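Local structure of nonribosomal peptide synthase (Streptomyces sp. MJ635-86F5, 5JJP) at residues V177-A182 with S200-I205; D296-I301 with G318-R323; M364-A369 with G381-R386. The protein adenylates aliphatic beta-amino acids, probably using ATP as other enzymes of the ANL family do. All blocks are in the same frame, centred on the assembly; numbering follows the deposited sequence.

Contact 1 of 3, residues V177-A182 with S200-I205; sequences VETDPA and SHRANI
A182 sets its methyl group squarely over the imidazole of H201: CB stands 3.6 Å from the ring centroid, only 7° off the ring normal, in a CH-pi contact for which the short alanine side chain brings its methyl directly over the ring. The ring's edge meets the segment 177-182 as well, with CD2 of H201 lying 3.2 Å from the carbonyl O of D180. Each ring nitrogen has a partner: ND1 the backbone N of L31, while NE2 shares a hydrogen bond with a water that donates to P181 O. Replacing H201 by an alanine is likely to leave the A182 methyl without its flat partner, and L31 N and the water without their imidazole contacts.

On the solvent side, T179 lays CG2 over the centre of the R202 guanidinium, 3.8 Å above its plane. E178 crosses R202 at about a right angle. Its OE1 rests 4.0 Å from R202 CB but 5.5 Å from NE; at that distance the charges form no salt bridge.

S200 caps the helix 201-212. With OG between its backbone N and carbonyl carbon (chi1 76°), it accepts from A203 N. R202 N donates to E178 O at 3.0 Å, and H201 N to D180 O at 3.3 Å. The first three N-H groups of the helix, which have no carbonyl in a preceding turn, are thus satisfied by the turn 177-180 and the serine.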
# COMPACT_ATOMS: atom_id res chain seq x y z
N VAL A 177 -17.36 -10.41 2.63
CA VAL A 177 -17.19 -10.12 4.05
C VAL A 177 -15.75 -9.80 4.33
O VAL A 177 -14.89 -10.12 3.50
CB VAL A 177 -17.67 -11.28 4.95
CG1 VAL A 177 -19.17 -11.52 4.74
CG2 VAL A 177 -16.92 -12.56 4.63
N GLU A 178 -15.46 -9.22 5.51
CA GLU A 178 -14.13 -8.69 5.76
C GLU A 178 -13.00 -9.74 5.82
O GLU A 178 -11.84 -9.38 5.71
CB GLU A 178 -14.12 -7.79 6.99
CG GLU A 178 -14.31 -8.49 8.31
CD GLU A 178 -14.61 -7.50 9.44
OE1 GLU A 178 -13.68 -7.13 10.19
OE2 GLU A 178 -15.78 -7.10 9.61
N THR A 179 -13.32 -11.00 6.06
CA THR A 179 -12.32 -12.10 6.03
C THR A 179 -11.97 -12.50 4.60
O THR A 179 -11.03 -13.22 4.37
CB THR A 179 -12.82 -13.34 6.80
OG1 THR A 179 -14.13 -13.69 6.36
CG2 THR A 179 -12.97 -13.02 8.24
N ASP A 180 -12.71 -12.01 3.61
CA ASP A 180 -12.35 -12.30 2.21
C ASP A 180 -11.05 -11.57 1.74
O ASP A 180 -10.73 -10.47 2.18
CB ASP A 180 -13.50 -11.92 1.28
CG ASP A 180 -14.67 -12.89 1.34
OD1 ASP A 180 -14.42 -14.12 1.23
OD2 ASP A 180 -15.84 -12.43 1.42
N PRO A 181 -10.34 -12.16 0.79
CA PRO A 181 -9.21 -11.50 0.17
C PRO A 181 -9.58 -10.22 -0.57
O PRO A 181 -10.57 -10.18 -1.30
CB PRO A 181 -8.71 -12.49 -0.86
CG PRO A 181 -9.71 -13.57 -0.95
CD PRO A 181 -10.54 -13.52 0.27
N ALA A 182 -8.79 -9.17 -0.33
CA ALA A 182 -9.03 -7.88 -0.93
C ALA A 182 -8.08 -7.67 -2.12
O ALA A 182 -8.43 -7.05 -3.07
CB ALA A 182 -8.85 -6.78 0.12
N SER A 200 -6.41 -9.77 3.36
CA SER A 200 -7.84 -9.62 3.59
C SER A 200 -8.21 -8.12 3.75
O SER A 200 -7.36 -7.27 4.02
CB SER A 200 -8.27 -10.39 4.86
OG SER A 200 -7.88 -9.73 6.07
N HIS A 201 -9.50 -7.83 3.67
CA HIS A 201 -10.00 -6.52 3.99
C HIS A 201 -9.67 -6.18 5.41
O HIS A 201 -9.24 -5.07 5.76
CB HIS A 201 -11.51 -6.46 3.76
CG HIS A 201 -11.91 -6.55 2.34
ND1 HIS A 201 -12.17 -5.44 1.57
CD2 HIS A 201 -12.10 -7.62 1.52
CE1 HIS A 201 -12.48 -5.82 0.34
NE2 HIS A 201 -12.46 -7.14 0.29
N ARG A 202 -10.06 -7.08 6.28
CA ARG A 202 -9.92 -6.89 7.71
C ARG A 202 -8.49 -6.49 8.03
O ARG A 202 -8.24 -5.59 8.83
CB ARG A 202 -10.34 -8.21 8.34
CG ARG A 202 -9.95 -8.46 9.76
CD ARG A 202 -10.51 -9.78 10.29
NE ARG A 202 -9.75 -10.96 9.90
CZ ARG A 202 -9.92 -12.18 10.44
NH1 ARG A 202 -10.80 -12.38 11.40
NH2 ARG A 202 -9.22 -13.22 10.02
N ALA A 203 -7.52 -7.17 7.40
CA ALA A 203 -6.12 -6.99 7.78
C ALA A 203 -5.65 -5.64 7.33
O ALA A 203 -4.91 -4.98 8.05
CB ALA A 203 -5.25 -8.07 7.19
N ASN A 204 -5.99 -5.27 6.11
CA ASN A 204 -5.52 -4.00 5.61
C ASN A 204 -6.22 -2.83 6.29
O ASN A 204 -5.61 -1.82 6.60
CB ASN A 204 -5.57 -3.91 4.07
CG ASN A 204 -4.66 -2.81 3.55
OD1 ASN A 204 -3.47 -2.71 3.95
ND2 ASN A 204 -5.20 -1.95 2.76
N ILE A 205 -7.49 -3.02 6.61
CA ILE A 205 -8.22 -2.03 7.42
C ILE A 205 -7.53 -1.86 8.77
O ILE A 205 -7.38 -0.73 9.27
CB ILE A 205 -9.69 -2.41 7.54
CG1 ILE A 205 -10.41 -2.15 6.22
CG2 ILE A 205 -10.37 -1.57 8.61
CD1 ILE A 205 -11.74 -2.83 6.13
O HOH W 1 -12.30 -8.23 -2.06

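Contact 2 of 3, residues D296-I301 with G318-R323; sequences DPLRSI and GLLPGR
R323 reaches from the end of the loop after helix 310-319 to the loop before strand 300-304, bridging two corners of a beta-alpha-beta unit whose second strand is 324-329. Its conformation explains the reach. CG sits beside the backbone N (chi1 -88°), and a bend at chi2 (57°) folds the chain back over the turn 320-323, bringing the guanidinium between the turn and the loop. There NE donates to L298 O at 2.8 Å, the oxygen lying somewhat out of the guanidinium plane, while NH1 bonds P321 O of its own turn. NH2 donates to L295 O as well. Arginine suits the place because one flat group carries enough N-H donors to gather several backbone carbonyls.

L320 supplies the apolar part of the contact. Its CD2 covers one face of the guanidinium, 3.6 Å above the plane, and its CD1 turns to the other segment, 4.1 Å from L298 CD2 in the loop and from I301 CD1 on the strand. Both of those side chains cross L320 at about a right angle, and both also touch W281, while V292 of helix 289-293 packs on L320. The type II turn places G322 at a positive phi (71°), a conformation easily taken by a residue without a side chain.

At the outer end a single water joins the charges that do not meet directly, donating to D296 OD1 at 2.8 Å and accepting from R323 NH2 at 2.8 Å.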
# COMPACT_ATOMS: atom_id res chain seq x y z
N ASP A 296 9.07 24.78 -0.70
CA ASP A 296 8.43 25.44 0.42
C ASP A 296 7.19 24.73 0.95
O ASP A 296 6.96 24.74 2.17
CB ASP A 296 8.13 26.91 0.08
CG ASP A 296 9.40 27.76 -0.00
OD1 ASP A 296 10.37 27.47 0.74
OD2 ASP A 296 9.42 28.73 -0.79
N PRO A 297 6.37 24.14 0.08
CA PRO A 297 5.13 23.55 0.61
C PRO A 297 5.32 22.24 1.33
O PRO A 297 4.43 21.83 2.11
CB PRO A 297 4.28 23.32 -0.65
CG PRO A 297 4.89 24.20 -1.68
CD PRO A 297 6.34 24.26 -1.37
N LEU A 298 6.47 21.63 1.13
CA LEU A 298 6.75 20.30 1.67
C LEU A 298 6.99 20.36 3.17
O LEU A 298 7.89 21.06 3.61
CB LEU A 298 7.98 19.70 0.98
CG LEU A 298 8.32 18.24 1.31
CD1 LEU A 298 7.23 17.32 0.82
CD2 LEU A 298 9.63 17.79 0.70
N ARG A 299 6.18 19.63 3.94
CA ARG A 299 6.29 19.55 5.39
C ARG A 299 6.80 18.21 5.86
O ARG A 299 7.28 18.09 7.01
CB ARG A 299 4.94 19.78 6.04
CG ARG A 299 4.23 21.03 5.54
CD ARG A 299 2.95 21.24 6.26
NE ARG A 299 3.24 21.48 7.65
CZ ARG A 299 2.45 21.15 8.68
NH1 ARG A 299 2.88 21.38 9.89
NH2 ARG A 299 1.25 20.59 8.51
N SER A 300 6.70 17.18 5.02
CA SER A 300 6.99 15.85 5.53
C SER A 300 7.39 14.86 4.48
O SER A 300 7.01 14.97 3.34
CB SER A 300 5.80 15.33 6.31
OG SER A 300 4.65 15.42 5.52
N ILE A 301 8.15 13.85 4.89
CA ILE A 301 8.58 12.80 3.97
C ILE A 301 8.49 11.46 4.68
O ILE A 301 8.92 11.32 5.83
CB ILE A 301 10.03 13.00 3.54
CG1 ILE A 301 10.23 14.40 2.92
CG2 ILE A 301 10.44 11.94 2.55
CD1 ILE A 301 11.69 14.73 2.59
N GLY A 318 19.58 18.66 6.09
CA GLY A 318 20.28 19.94 5.88
C GLY A 318 19.66 20.84 4.83
O GLY A 318 19.53 22.04 5.02
N LEU A 319 19.21 20.25 3.73
CA LEU A 319 18.51 21.02 2.72
C LEU A 319 17.06 21.32 3.10
O LEU A 319 16.50 22.30 2.61
CB LEU A 319 18.52 20.28 1.39
CG LEU A 319 19.87 19.97 0.77
CD1 LEU A 319 19.72 19.00 -0.40
CD2 LEU A 319 20.55 21.26 0.34
N LEU A 320 16.46 20.50 3.96
CA LEU A 320 15.05 20.64 4.31
C LEU A 320 14.85 20.73 5.81
O LEU A 320 14.31 19.82 6.41
CB LEU A 320 14.25 19.47 3.73
CG LEU A 320 14.11 19.52 2.21
CD1 LEU A 320 13.60 18.20 1.68
CD2 LEU A 320 13.25 20.68 1.76
N PRO A 321 15.31 21.83 6.42
CA PRO A 321 15.17 21.99 7.88
C PRO A 321 13.71 22.15 8.27
O PRO A 321 12.92 22.69 7.50
CB PRO A 321 15.95 23.27 8.18
CG PRO A 321 15.92 24.04 6.88
CD PRO A 321 15.94 23.03 5.79
N GLY A 322 13.35 21.64 9.43
CA GLY A 322 11.98 21.74 9.95
C GLY A 322 10.93 20.88 9.25
O GLY A 322 9.74 21.17 9.31
N ARG A 323 11.37 19.85 8.53
CA ARG A 323 10.49 18.85 7.91
C ARG A 323 10.44 17.64 8.83
O ARG A 323 11.41 17.30 9.50
CB ARG A 323 10.99 18.43 6.53
CG ARG A 323 10.50 19.29 5.38
CD ARG A 323 10.84 20.74 5.57
NE ARG A 323 10.51 21.56 4.39
CZ ARG A 323 11.23 22.63 4.01
NH1 ARG A 323 12.32 23.04 4.72
NH2 ARG A 323 10.89 23.30 2.93
O HOH W 2 12.08 25.41 1.47

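Contact 3 of 3, residues M364-A369 with G381-R386; sequences MDVYDA and GEIYLR
Y367 and Y384 stack face to face, ring centroids 4.3 Å apart and planes at 21°. One face of the Y384 ring carries CG and CB of Y367, the CB making a CH-pi contact 3.9 Å from the centroid. The facing side of the Y367 ring has Y384 CD2 toward its rim, and D365 O lies at its edge. The tyrosines are diagonal neighbours across the antiparallel pair, and both hold CG beside the backbone N (chi1 -81° and -72°), which lets the rings overlap.

The strands are joined by two hydrogen-bonded pairs, D365 with Y384 and Y367 with E382; Y384 N donates to D365 O at 3.0 Å. M364, V366, I383 and L385 form the opposite face, where M364 CB meets I383 CG2 at 3.8 Å. G381 suits its place because a beta carbon there would collide with Y367 O and V366 CG1, the latter 3.6 Å from G381 N.

Strand 381-386 is flanked on its other edge by strand 417-427, where R420 forms a salt bridge with E382. L433 of strand 433-438 and Y329 of strand 324-329 pack on the aliphatic face, and P409 and L410 touch Y367.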
# COMPACT_ATOMS: atom_id res chain seq x y z
N MET A 364 6.15 -6.33 17.94
CA MET A 364 7.19 -7.18 17.37
C MET A 364 8.29 -7.33 18.37
O MET A 364 8.54 -6.43 19.17
CB MET A 364 7.71 -6.62 16.06
CG MET A 364 8.23 -5.21 16.13
SD MET A 364 8.78 -4.61 14.51
CE MET A 364 9.53 -3.11 15.06
N ASP A 365 8.91 -8.51 18.35
CA ASP A 365 10.03 -8.83 19.23
C ASP A 365 10.94 -9.82 18.51
O ASP A 365 10.61 -10.30 17.42
CB ASP A 365 9.54 -9.43 20.55
CG ASP A 365 10.60 -9.33 21.70
OD1 ASP A 365 11.68 -8.68 21.53
OD2 ASP A 365 10.33 -9.95 22.76
N VAL A 366 12.08 -10.11 19.12
CA VAL A 366 13.18 -10.80 18.45
C VAL A 366 13.30 -12.18 19.09
O VAL A 366 13.13 -12.31 20.30
CB VAL A 366 14.39 -9.86 18.52
CG1 VAL A 366 15.65 -10.56 18.89
CG2 VAL A 366 14.54 -9.12 17.20
N TYR A 367 13.49 -13.22 18.26
CA TYR A 367 13.43 -14.62 18.72
C TYR A 367 14.64 -15.40 18.32
O TYR A 367 15.15 -15.21 17.24
CB TYR A 367 12.20 -15.34 18.16
CG TYR A 367 10.94 -15.02 18.95
CD1 TYR A 367 10.30 -13.79 18.82
CD2 TYR A 367 10.42 -15.93 19.87
CE1 TYR A 367 9.18 -13.47 19.57
CE2 TYR A 367 9.31 -15.62 20.61
CZ TYR A 367 8.71 -14.38 20.48
OH TYR A 367 7.57 -14.09 21.21
N ASP A 368 15.11 -16.28 19.21
CA ASP A 368 16.26 -17.13 18.86
C ASP A 368 15.85 -18.26 17.90
O ASP A 368 14.67 -18.44 17.61
CB ASP A 368 16.99 -17.68 20.11
CG ASP A 368 16.21 -18.79 20.84
OD1 ASP A 368 15.34 -19.46 20.25
OD2 ASP A 368 16.45 -18.94 22.06
N ALA A 369 16.83 -19.01 17.45
CA ALA A 369 16.63 -20.06 16.46
C ALA A 369 15.79 -21.22 16.97
O ALA A 369 15.35 -22.04 16.19
CB ALA A 369 17.98 -20.57 15.96
N GLY A 381 18.35 -11.71 16.83
CA GLY A 381 17.40 -12.81 16.60
C GLY A 381 16.48 -12.44 15.45
O GLY A 381 16.69 -11.41 14.81
N GLU A 382 15.48 -13.29 15.18
CA GLU A 382 14.54 -13.07 14.09
C GLU A 382 13.30 -12.32 14.59
O GLU A 382 12.78 -12.64 15.66
CB GLU A 382 14.07 -14.39 13.51
CG GLU A 382 13.12 -14.20 12.34
CD GLU A 382 12.71 -15.50 11.69
OE1 GLU A 382 12.94 -16.57 12.30
OE2 GLU A 382 12.09 -15.43 10.61
N ILE A 383 12.87 -11.31 13.83
CA ILE A 383 11.65 -10.55 14.22
C ILE A 383 10.42 -11.38 13.93
O ILE A 383 10.28 -11.86 12.82
CB ILE A 383 11.49 -9.19 13.49
CG1 ILE A 383 12.67 -8.27 13.78
CG2 ILE A 383 10.21 -8.49 13.94
CD1 ILE A 383 12.77 -7.12 12.79
N TYR A 384 9.61 -11.62 14.97
CA TYR A 384 8.25 -12.16 14.88
C TYR A 384 7.25 -11.00 15.10
O TYR A 384 7.34 -10.28 16.07
CB TYR A 384 7.97 -13.21 15.93
CG TYR A 384 8.64 -14.56 15.74
CD1 TYR A 384 9.92 -14.67 15.17
CD2 TYR A 384 8.04 -15.72 16.21
CE1 TYR A 384 10.55 -15.91 15.05
CE2 TYR A 384 8.64 -16.96 16.09
CZ TYR A 384 9.90 -17.06 15.53
OH TYR A 384 10.50 -18.27 15.39
N LEU A 385 6.31 -10.85 14.14
CA LEU A 385 5.31 -9.77 14.17
C LEU A 385 3.93 -10.30 14.57
O LEU A 385 3.38 -11.20 13.95
CB LEU A 385 5.27 -9.08 12.84
CG LEU A 385 4.26 -7.98 12.62
CD1 LEU A 385 4.53 -6.71 13.41
CD2 LEU A 385 4.27 -7.66 11.15
N ARG A 386 3.41 -9.75 15.65
CA ARG A 386 2.11 -10.02 16.15
C ARG A 386 1.25 -8.81 15.72
O ARG A 386 1.47 -7.70 16.17
CB ARG A 386 2.16 -10.13 17.67
CG ARG A 386 0.85 -10.45 18.34
CD ARG A 386 0.99 -10.38 19.85
NE ARG A 386 2.08 -11.22 20.34
CZ ARG A 386 1.94 -12.52 20.66
NH1 ARG A 386 0.77 -13.14 20.53
NH2 ARG A 386 2.97 -13.18 21.11
O HOH W 3 14.32 -18.20 14.40

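The contacts follow one another along the chain without interleaving, and each belongs to a different sheet. Contact 1 opens the three-stranded sheet containing 181-186 and 196-200, contact 2 lies where the neighbouring inner strands 300-304 and 324-329 of the six-stranded mixed sheet begin, and contact 3 pairs two strands of the curled antiparallel sheet. Contacts 1 and 2 lie on opposite sides of the chain's centre, about 35 Å apart between centres, as are contacts 2 and 3; contacts 1 and 3 are closer, at about 25 Å. Strand 324-329 starts directly after contact 2 and its Y329 packs against contact 3. The three sheets thus belong to the layered alpha-beta body of this adenylation enzyme.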